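Local coordinates for 4-aminobutyrate transaminase (Acinetobacter baumannii, PDB 6WOP), which probably transfers the amino group of 4-aminobutyrate to 2-oxoglutarate, using pyridoxal 5'-phosphate as its cofactor, at residues V218-L223 with N256-K261. Sequence-based numbering, arbitrary orientation.
Sequences VPAEFL and NHYETK
Tyr258 reaches across to the start of helix 220-233 and gives its phenol hydroxyl to the chain just before the first turn: OH donates to Val218 O at 2.8 Å. The donor lies in the carbonyl plane, with a C=O...OH angle of 148°. Tyrosine fits here because its long flat side chain offers carbon to the helix along most of its length and a polar atom only at the end. With CG beside the backbone N and opposite the carbonyl carbon (chi1 -60°), the ring extends from the loop toward the helix start. Leu223 CD1 sits over one face of the ring, displaced toward its rim, in a CH-pi contact 3.8 Å from the centroid and nearest to CG, at 3.5 Å. Leucine suits this place because its branched end can lay one methyl on the ring, the two side chains crossing at about a right angle. Ala220 meets the ring edge instead, its CB in the ring plane and 3.9 Å from Tyr258 CD1; a side chain this short lets the helix backbone come close. Pro219 is the N-cap of this helix, the connection of a beta-alpha-beta crossover between the parallel neighbours 201-206 and 236-240 in the large mixed sheet of the fold type I PLP-dependent enzymes. Val218, beta-branched, sets a methyl against the phenol end while its backbone O takes the bond, CG1 lying 3.7 Å from Tyr258 CZ. Farther along the loop, Thr260 meets the first turn with one apolar and one polar branch: CG2 packs on Leu223 O at 3.6 Å, while a water lies 2.8 Å from Thr260 OG1 and donates a hydrogen bond to Ala220 O. Beyond it, Lys261 O accepts a hydrogen bond from Arg227, a direct polar tie from the loop to the same helix.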
# COMPACT_ATOMS: atom_id res chain seq x y z
N VAL A 218 -27.32 -14.52 -5.04
CA VAL A 218 -27.43 -13.09 -5.41
C VAL A 218 -28.78 -12.86 -6.07
O VAL A 218 -29.19 -13.65 -6.94
CB VAL A 218 -26.28 -12.67 -6.34
CG1 VAL A 218 -26.35 -13.26 -7.75
CG2 VAL A 218 -26.24 -11.12 -6.44
N PRO A 219 -29.53 -11.83 -5.69
CA PRO A 219 -30.75 -11.52 -6.43
C PRO A 219 -30.43 -11.05 -7.84
O PRO A 219 -29.47 -10.31 -8.05
CB PRO A 219 -31.42 -10.42 -5.60
CG PRO A 219 -30.87 -10.59 -4.21
CD PRO A 219 -29.43 -11.08 -4.41
N ALA A 220 -31.26 -11.48 -8.82
CA ALA A 220 -31.10 -11.01 -10.20
C ALA A 220 -31.06 -9.47 -10.28
O ALA A 220 -30.29 -8.90 -11.06
CB ALA A 220 -32.23 -11.53 -11.11
N GLU A 221 -31.92 -8.79 -9.52
CA GLU A 221 -31.96 -7.33 -9.59
C GLU A 221 -30.62 -6.73 -9.17
O GLU A 221 -30.19 -5.69 -9.70
CB GLU A 221 -33.09 -6.78 -8.71
CG GLU A 221 -33.17 -5.24 -8.66
CD GLU A 221 -33.93 -4.74 -7.43
OE1 GLU A 221 -34.52 -5.57 -6.68
OE2 GLU A 221 -33.94 -3.52 -7.20
N PHE A 222 -29.94 -7.38 -8.23
CA PHE A 222 -28.66 -6.83 -7.82
C PHE A 222 -27.63 -6.95 -8.95
O PHE A 222 -26.90 -6.00 -9.23
CB PHE A 222 -28.16 -7.51 -6.55
CG PHE A 222 -26.84 -6.88 -6.03
CD1 PHE A 222 -26.85 -5.64 -5.42
CD2 PHE A 222 -25.65 -7.52 -6.21
CE1 PHE A 222 -25.67 -5.08 -4.98
CE2 PHE A 222 -24.47 -6.98 -5.75
CZ PHE A 222 -24.49 -5.76 -5.13
N LEU A 223 -27.57 -8.12 -9.61
CA LEU A 223 -26.68 -8.27 -10.76
C LEU A 223 -26.96 -7.27 -11.86
O LEU A 223 -26.03 -6.72 -12.45
CB LEU A 223 -26.78 -9.68 -11.35
CG LEU A 223 -25.92 -10.76 -10.73
CD1 LEU A 223 -26.03 -12.04 -11.53
CD2 LEU A 223 -24.42 -10.36 -10.57
N ASN A 256 -25.38 -18.88 -15.25
CA ASN A 256 -26.35 -19.28 -16.28
C ASN A 256 -27.78 -19.06 -15.87
O ASN A 256 -28.65 -19.11 -16.73
CB ASN A 256 -26.20 -20.75 -16.66
CG ASN A 256 -25.00 -20.98 -17.57
OD1 ASN A 256 -24.17 -21.86 -17.34
ND2 ASN A 256 -24.96 -20.24 -18.68
N HIS A 257 -28.05 -18.86 -14.58
CA HIS A 257 -29.41 -18.55 -14.14
C HIS A 257 -29.80 -17.10 -14.38
O HIS A 257 -30.94 -16.74 -14.09
CB HIS A 257 -29.57 -18.83 -12.65
CG HIS A 257 -29.30 -20.26 -12.26
ND1 HIS A 257 -30.31 -21.18 -12.03
CD2 HIS A 257 -28.13 -20.90 -12.02
CE1 HIS A 257 -29.76 -22.34 -11.70
NE2 HIS A 257 -28.44 -22.19 -11.65
N TYR A 258 -28.89 -16.26 -14.88
CA TYR A 258 -29.10 -14.82 -14.91
C TYR A 258 -28.95 -14.30 -16.32
O TYR A 258 -28.18 -14.84 -17.12
CB TYR A 258 -28.11 -14.12 -13.97
CG TYR A 258 -28.26 -14.57 -12.52
CD1 TYR A 258 -29.14 -13.90 -11.62
CD2 TYR A 258 -27.53 -15.62 -12.02
CE1 TYR A 258 -29.26 -14.31 -10.31
CE2 TYR A 258 -27.64 -16.01 -10.72
CZ TYR A 258 -28.52 -15.39 -9.88
OH TYR A 258 -28.64 -15.82 -8.60
N GLU A 259 -29.71 -13.24 -16.61
CA GLU A 259 -29.62 -12.50 -17.86
C GLU A 259 -28.31 -11.73 -17.93
O GLU A 259 -27.73 -11.55 -19.01
CB GLU A 259 -30.79 -11.50 -17.97
CG GLU A 259 -32.10 -12.13 -18.39
CD GLU A 259 -33.08 -11.04 -18.84
OE1 GLU A 259 -32.67 -9.86 -18.99
OE2 GLU A 259 -34.27 -11.41 -19.04
N THR A 260 -27.93 -11.16 -16.80
CA THR A 260 -26.73 -10.35 -16.74
C THR A 260 -25.52 -11.22 -16.99
O THR A 260 -25.40 -12.31 -16.40
CB THR A 260 -26.61 -9.70 -15.35
OG1 THR A 260 -27.80 -8.94 -15.05
CG2 THR A 260 -25.34 -8.83 -15.25
N LYS A 261 -24.57 -10.71 -17.78
CA LYS A 261 -23.32 -11.42 -18.02
C LYS A 261 -22.12 -10.70 -17.41
O LYS A 261 -21.98 -9.47 -17.49
CB LYS A 261 -23.08 -11.57 -19.52
CG LYS A 261 -23.98 -12.60 -20.19
CD LYS A 261 -23.57 -12.74 -21.64
CE LYS A 261 -24.78 -12.97 -22.52
NZ LYS A 261 -25.67 -13.93 -21.83
O HOH W 1 -29.59 -10.61 -13.66